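Local structure of helicase-like protein (Bacteroides thetaiotaomicron, 2FG1) at residues G20-W34 / K76-I88. The protein is of unknown function but has a macrodomain and probably removes ADP-ribose from ADP-ribosylated thymidine in DNA by hydrolysis. Numbering follows the deposited sequence. Where two conformers were deposited one is given.
Sequences GVKVITHICNDIGGW and KLYVANMIGQHGI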
loop_
_atom_site.group_PDB
_atom_site.type_symbol
_atom_site.label_atom_id
_atom_site.label_comp_id
_atom_site.label_asym_id
_atom_site.label_seq_id
_atom_site.Cartn_x
_atom_site.Cartn_y
_atom_site.Cartn_z
ATOM N N GLY A 20 -2.594 16.905 8.554
ATOM C CA GLY A 20 -3.318 15.870 9.277
ATOM C C GLY A 20 -2.583 14.544 9.339
ATOM O O GLY A 20 -1.397 14.449 8.983
ATOM N N VAL A 21 -3.294 13.522 9.803
ATOM C CA VAL A 21 -2.738 12.184 9.904
ATOM C C VAL A 21 -2.708 11.556 8.504
ATOM O O VAL A 21 -3.664 11.681 7.729
ATOM C CB VAL A 21 -3.555 11.308 10.894
ATOM C CG1 VAL A 21 -2.931 9.938 11.043
ATOM C CG2 VAL A 21 -3.657 11.978 12.271
ATOM N N LYS A 22 -1.602 10.894 8.178
ATOM C CA LYS A 22 -1.381 10.352 6.836
ATOM C C LYS A 22 -0.970 8.889 6.910
ATOM O O LYS A 22 -0.215 8.496 7.809
ATOM C CB LYS A 22 -0.285 11.145 6.116
ATOM C CG LYS A 22 -0.497 12.661 6.063
ATOM C CD LYS A 22 0.765 13.384 5.594
ATOM C CE LYS A 22 0.658 14.886 5.765
ATOM N NZ LYS A 22 1.803 15.570 5.106
ATOM N N VAL A 23 -1.455 8.095 5.961
ATOM C CA VAL A 23 -1.074 6.683 5.838
ATOM C C VAL A 23 -0.517 6.465 4.439
ATOM O O VAL A 23 -1.220 6.696 3.435
ATOM C CB VAL A 23 -2.271 5.736 6.082
ATOM C CG1 VAL A 23 -1.844 4.280 5.955
ATOM C CG2 VAL A 23 -2.878 5.974 7.468
ATOM N N ILE A 24 0.741 6.038 4.366
ATOM C CA ILE A 24 1.361 5.675 3.091
ATOM C C ILE A 24 1.107 4.190 2.868
ATOM O O ILE A 24 1.535 3.356 3.683
ATOM C CB ILE A 24 2.877 5.934 3.126
ATOM C CG1 ILE A 24 3.166 7.424 3.296
ATOM C CG2 ILE A 24 3.563 5.402 1.849
ATOM C CD1 ILE A 24 4.582 7.716 3.779
ATOM N N THR A 25 0.421 3.842 1.784
ATOM C CA THR A 25 0.046 2.455 1.510
ATOM C C THR A 25 0.861 1.909 0.355
ATOM O O THR A 25 0.993 2.572 -0.671
ATOM C CB THR A 25 -1.440 2.324 1.123
ATOM O OG1 THR A 25 -1.703 3.122 -0.041
ATOM C CG2 THR A 25 -2.349 2.786 2.238
ATOM N N HIS A 26 1.370 0.685 0.488
ATOM C CA HIS A 26 2.077 0.056 -0.627
ATOM C C HIS A 26 1.898 -1.459 -0.562
ATOM O O HIS A 26 1.522 -2.006 0.471
ATOM C CB HIS A 26 3.551 0.476 -0.620
ATOM C CG HIS A 26 4.323 -0.129 0.498
ATOM N ND1 HIS A 26 5.365 -1.000 0.277
ATOM C CD2 HIS A 26 4.158 -0.055 1.840
ATOM C CE1 HIS A 26 5.829 -1.422 1.443
ATOM N NE2 HIS A 26 5.109 -0.871 2.405
ATOM N N ILE A 27 2.145 -2.118 -1.687
ATOM C CA ILE A 27 1.903 -3.551 -1.824
ATOM C C ILE A 27 3.180 -4.345 -1.599
ATOM O O ILE A 27 4.192 -4.161 -2.305
ATOM C CB ILE A 27 1.308 -3.900 -3.205
ATOM C CG1 ILE A 27 -0.076 -3.255 -3.373
ATOM C CG2 ILE A 27 1.195 -5.418 -3.361
ATOM C CD1 ILE A 27 -0.648 -3.362 -4.794
ATOM N N CYS A 28 3.101 -5.235 -0.611
ATOM C CA CYS A 28 4.158 -6.166 -0.280
ATOM C C CYS A 28 3.827 -7.554 -0.794
ATOM O O CYS A 28 2.664 -7.903 -1.043
ATOM C CB CYS A 28 4.324 -6.222 1.244
ATOM S SG CYS A 28 4.848 -4.696 1.992
ATOM N N ASN A 29 4.862 -8.365 -0.949
ATOM C CA ASN A 29 4.656 -9.761 -1.311
ATOM C C ASN A 29 4.502 -10.669 -0.092
ATOM O O ASN A 29 4.754 -10.265 1.060
ATOM C CB ASN A 29 5.786 -10.253 -2.214
ATOM C CG ASN A 29 7.118 -10.203 -1.522
ATOM O OD1 ASN A 29 7.414 -11.046 -0.673
ATOM N ND2 ASN A 29 7.908 -9.179 -1.832
ATOM N N ASP A 30 4.091 -11.902 -0.364
ATOM C CA ASP A 30 3.826 -12.884 0.689
ATOM C C ASP A 30 4.986 -13.847 0.961
ATOM O O ASP A 30 4.777 -14.898 1.576
ATOM C CB ASP A 30 2.530 -13.658 0.390
ATOM C CG ASP A 30 2.593 -14.451 -0.903
ATOM O OD1 ASP A 30 3.646 -14.441 -1.581
ATOM O OD2 ASP A 30 1.573 -15.102 -1.233
ATOM N N ILE A 31 6.192 -13.499 0.514
ATOM C CA ILE A 31 7.360 -14.345 0.786
ATOM C C ILE A 31 8.450 -13.642 1.596
ATOM O O ILE A 31 9.531 -14.196 1.788
ATOM C CB ILE A 31 7.959 -15.009 -0.496
ATOM C CG1 ILE A 31 8.669 -14.002 -1.403
ATOM C CG2 ILE A 31 6.898 -15.798 -1.250
ATOM C CD1 ILE A 31 9.705 -14.655 -2.338
ATOM N N GLY A 32 8.173 -12.436 2.082
ATOM C CA GLY A 32 9.138 -11.721 2.902
ATOM C C GLY A 32 10.196 -10.959 2.122
ATOM O O GLY A 32 11.168 -10.487 2.707
ATOM N N GLY A 33 10.018 -10.808 0.809
ATOM C CA GLY A 33 10.993 -10.069 -0.005
ATOM C C GLY A 33 10.840 -8.573 0.140
ATOM O O GLY A 33 9.721 -8.060 0.083
ATOM N N TRP A 34 11.951 -7.862 0.321
ATOM C CA TRP A 34 11.910 -6.406 0.411
ATOM C C TRP A 34 13.195 -5.886 -0.204
ATOM O O TRP A 34 14.216 -5.745 0.466
ATOM C CB TRP A 34 11.743 -5.998 1.878
ATOM C CG TRP A 34 11.589 -4.526 2.177
ATOM C CD1 TRP A 34 12.542 -3.544 2.076
ATOM C CD2 TRP A 34 10.420 -3.894 2.724
ATOM N NE1 TRP A 34 12.031 -2.335 2.513
ATOM C CE2 TRP A 34 10.731 -2.528 2.912
ATOM C CE3 TRP A 34 9.139 -4.348 3.057
ATOM C CZ2 TRP A 34 9.802 -1.616 3.410
ATOM C CZ3 TRP A 34 8.227 -3.443 3.579
ATOM C CH2 TRP A 34 8.564 -2.098 3.749
ATOM N N LYS A 76 2.110 11.723 13.395
ATOM C CA LYS A 76 1.019 11.831 12.413
ATOM C C LYS A 76 1.254 11.130 11.062
ATOM O O LYS A 76 0.672 11.523 10.048
ATOM C CB LYS A 76 0.643 13.306 12.191
ATOM C CG LYS A 76 0.142 14.022 13.445
ATOM C CD LYS A 76 0.266 15.524 13.306
ATOM C CE LYS A 76 -0.708 16.089 12.284
ATOM N NZ LYS A 76 -0.571 17.565 12.189
ATOM N N LEU A 77 2.080 10.084 11.050
ATOM C CA LEU A 77 2.442 9.415 9.784
ATOM C C LEU A 77 2.663 7.923 9.961
ATOM O O LEU A 77 3.496 7.495 10.769
ATOM C CB LEU A 77 3.664 10.069 9.122
ATOM C CG LEU A 77 4.125 9.583 7.737
ATOM C CD1 LEU A 77 3.017 9.622 6.696
ATOM C CD2 LEU A 77 5.312 10.407 7.264
ATOM N N TYR A 78 1.899 7.138 9.206
ATOM C CA TYR A 78 1.958 5.684 9.261
ATOM C C TYR A 78 2.277 5.130 7.889
ATOM O O TYR A 78 1.977 5.771 6.870
ATOM C CB TYR A 78 0.628 5.089 9.736
ATOM C CG TYR A 78 0.248 5.545 11.117
ATOM C CD1 TYR A 78 0.529 4.760 12.238
ATOM C CD2 TYR A 78 -0.371 6.780 11.309
ATOM C CE1 TYR A 78 0.190 5.200 13.518
ATOM C CE2 TYR A 78 -0.709 7.228 12.581
ATOM C CZ TYR A 78 -0.420 6.430 13.674
ATOM O OH TYR A 78 -0.760 6.880 14.936
ATOM N N VAL A 79 2.862 3.934 7.859
ATOM C CA VAL A 79 3.013 3.165 6.628
ATOM C C VAL A 79 2.220 1.876 6.773
ATOM O O VAL A 79 2.315 1.202 7.806
ATOM C CB VAL A 79 4.508 2.859 6.323
ATOM C CG1 VAL A 79 4.650 1.912 5.116
ATOM C CG2 VAL A 79 5.293 4.143 6.111
ATOM N N ALA A 80 1.421 1.545 5.756
ATOM C CA ALA A 80 0.655 0.311 5.725
ATOM C C ALA A 80 1.333 -0.666 4.780
ATOM O O ALA A 80 1.345 -0.462 3.559
ATOM C CB ALA A 80 -0.777 0.601 5.276
ATOM N N ASN A 81 1.910 -1.719 5.357
ATOM C CA ASN A 81 2.517 -2.808 4.585
ATOM C C ASN A 81 1.383 -3.779 4.235
ATOM O O ASN A 81 0.907 -4.501 5.100
ATOM C CB ASN A 81 3.575 -3.549 5.426
ATOM C CG ASN A 81 4.782 -2.689 5.797
ATOM O OD1 ASN A 81 5.203 -1.806 5.063
ATOM N ND2 ASN A 81 5.403 -3.022 6.938
HETATM N N MSE A 82 0.939 -3.760 2.978
HETATM C CA MSE A 82 -0.251 -4.501 2.558
HETATM C C MSE A 82 0.158 -5.728 1.772
HETATM O O MSE A 82 0.749 -5.599 0.709
HETATM C CB MSE A 82 -1.122 -3.626 1.644
HETATM C CG MSE A 82 -1.583 -2.293 2.264
HETATM SE SE MSE A 82 -2.899 -1.358 1.169
HETATM C CE MSE A 82 -1.887 -1.195 -0.494
ATOM N N ILE A 83 -0.160 -6.923 2.263
ATOM C CA ILE A 83 0.250 -8.123 1.529
ATOM C C ILE A 83 -0.728 -8.373 0.386
ATOM O O ILE A 83 -1.824 -8.898 0.594
ATOM C CB ILE A 83 0.399 -9.361 2.436
ATOM C CG1 ILE A 83 1.391 -9.080 3.570
ATOM C CG2 ILE A 83 0.866 -10.559 1.602
ATOM C CD1 ILE A 83 1.570 -10.259 4.520
ATOM N N GLY A 84 -0.323 -7.983 -0.824
ATOM C CA GLY A 84 -1.226 -7.985 -1.974
ATOM C C GLY A 84 -0.701 -8.621 -3.240
ATOM O O GLY A 84 -1.329 -8.513 -4.293
ATOM N N GLN A 85 0.451 -9.268 -3.147
ATOM C CA GLN A 85 0.963 -9.993 -4.294
ATOM C C GLN A 85 1.563 -11.322 -3.863
ATOM O O GLN A 85 2.131 -11.452 -2.776
ATOM C CB GLN A 85 1.935 -9.145 -5.124
ATOM C CG GLN A 85 3.297 -9.015 -4.529
ATOM C CD GLN A 85 4.262 -8.263 -5.439
ATOM O OE1 GLN A 85 4.181 -7.034 -5.553
ATOM N NE2 GLN A 85 5.188 -8.991 -6.070
ATOM N N HIS A 86 1.389 -12.313 -4.729
ATOM C CA HIS A 86 1.826 -13.669 -4.463
ATOM C C HIS A 86 3.173 -13.900 -5.126
ATOM O O HIS A 86 3.283 -13.863 -6.354
ATOM C CB HIS A 86 0.789 -14.653 -4.997
ATOM C CG HIS A 86 1.143 -16.085 -4.763
ATOM N ND1 HIS A 86 1.420 -16.589 -3.509
ATOM C CD2 HIS A 86 1.268 -17.122 -5.623
ATOM C CE1 HIS A 86 1.691 -17.879 -3.607
ATOM N NE2 HIS A 86 1.612 -18.225 -4.879
ATOM N N GLY A 87 4.196 -14.116 -4.308
ATOM C CA GLY A 87 5.561 -14.278 -4.800
ATOM C C GLY A 87 6.097 -12.978 -5.373
ATOM O O GLY A 87 5.482 -11.911 -5.222
ATOM N N ILE A 88 7.249 -13.078 -6.029
ATOM C CA ILE A 88 7.922 -11.930 -6.632
ATOM C C ILE A 88 7.804 -11.989 -8.161
ATOM O O ILE A 88 7.694 -10.953 -8.829
ATOM C CB ILE A 88 9.415 -11.860 -6.185
ATOM C CG1 ILE A 88 9.516 -11.716 -4.657
ATOM C CG2 ILE A 88 10.160 -10.724 -6.898
ATOM C CD1 ILE A 88 10.930 -11.815 -4.097
HETATM O O HOH W 1 -1.467 18.859 10.128
HETATM O O HOH W 2 4.434 -4.214 -5.143
#
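H26 and N81 sit side by side on adjacent parallel strands, their side chains on the same face of the sheet, and join through those side chains. H26 NE2 donates to N81 OD1 over 2.8 Å, on a lone pair of the amide oxygen and within the ring plane, though ring and amide stand nearly perpendicular (82°). The edge of W34 also reaches that oxygen, W34 CH2 lying 3.6 Å from N81 OD1. Asparagine suits the place because its other end can donate: ND2 bonds to Q69 OE1 and P49 O, which fixes the flip of the amide.

On the face shared by T25 and I27, M82, a selenomethionine, bends at chi3 (-57°) and brings M82 CE to 4.0 Å from I27 CG1; an unbranched, flexible chain can fold this way. Further back, V23 CG1 rests 3.9 Å from A80 CB, and F113 meets the Y78 ring edge-to-face.

Strands 22-29 and 77-85 are inner neighbours in the mixed sheet of the macrodomain, with 120-123 beyond the first and 68-74, antiparallel, beyond the second. Their regular parallel pairing slips by one residue at a beta bulge, where C28 O accepts from G84 N and, weakly, from Q85 N.

Past the bulge N29 still pairs with Q85, and the loops that follow are tied together by D30. Its two carboxylate oxygens serve separate donors: D30 OD1 takes G87 N at 2.8 Å, while the syn lone pair of D30 OD2 receives H86 ND1 at 2.7 Å, almost straight (174°). N29 shapes the first loop: OD1 accepts from I31 N, an Asx turn, and from G33 N, while ND2 returns a bond to G33 O. Beside it, in the conformer given for I88, I31 CD1 packs against I88 CD1 at 3.6 Å.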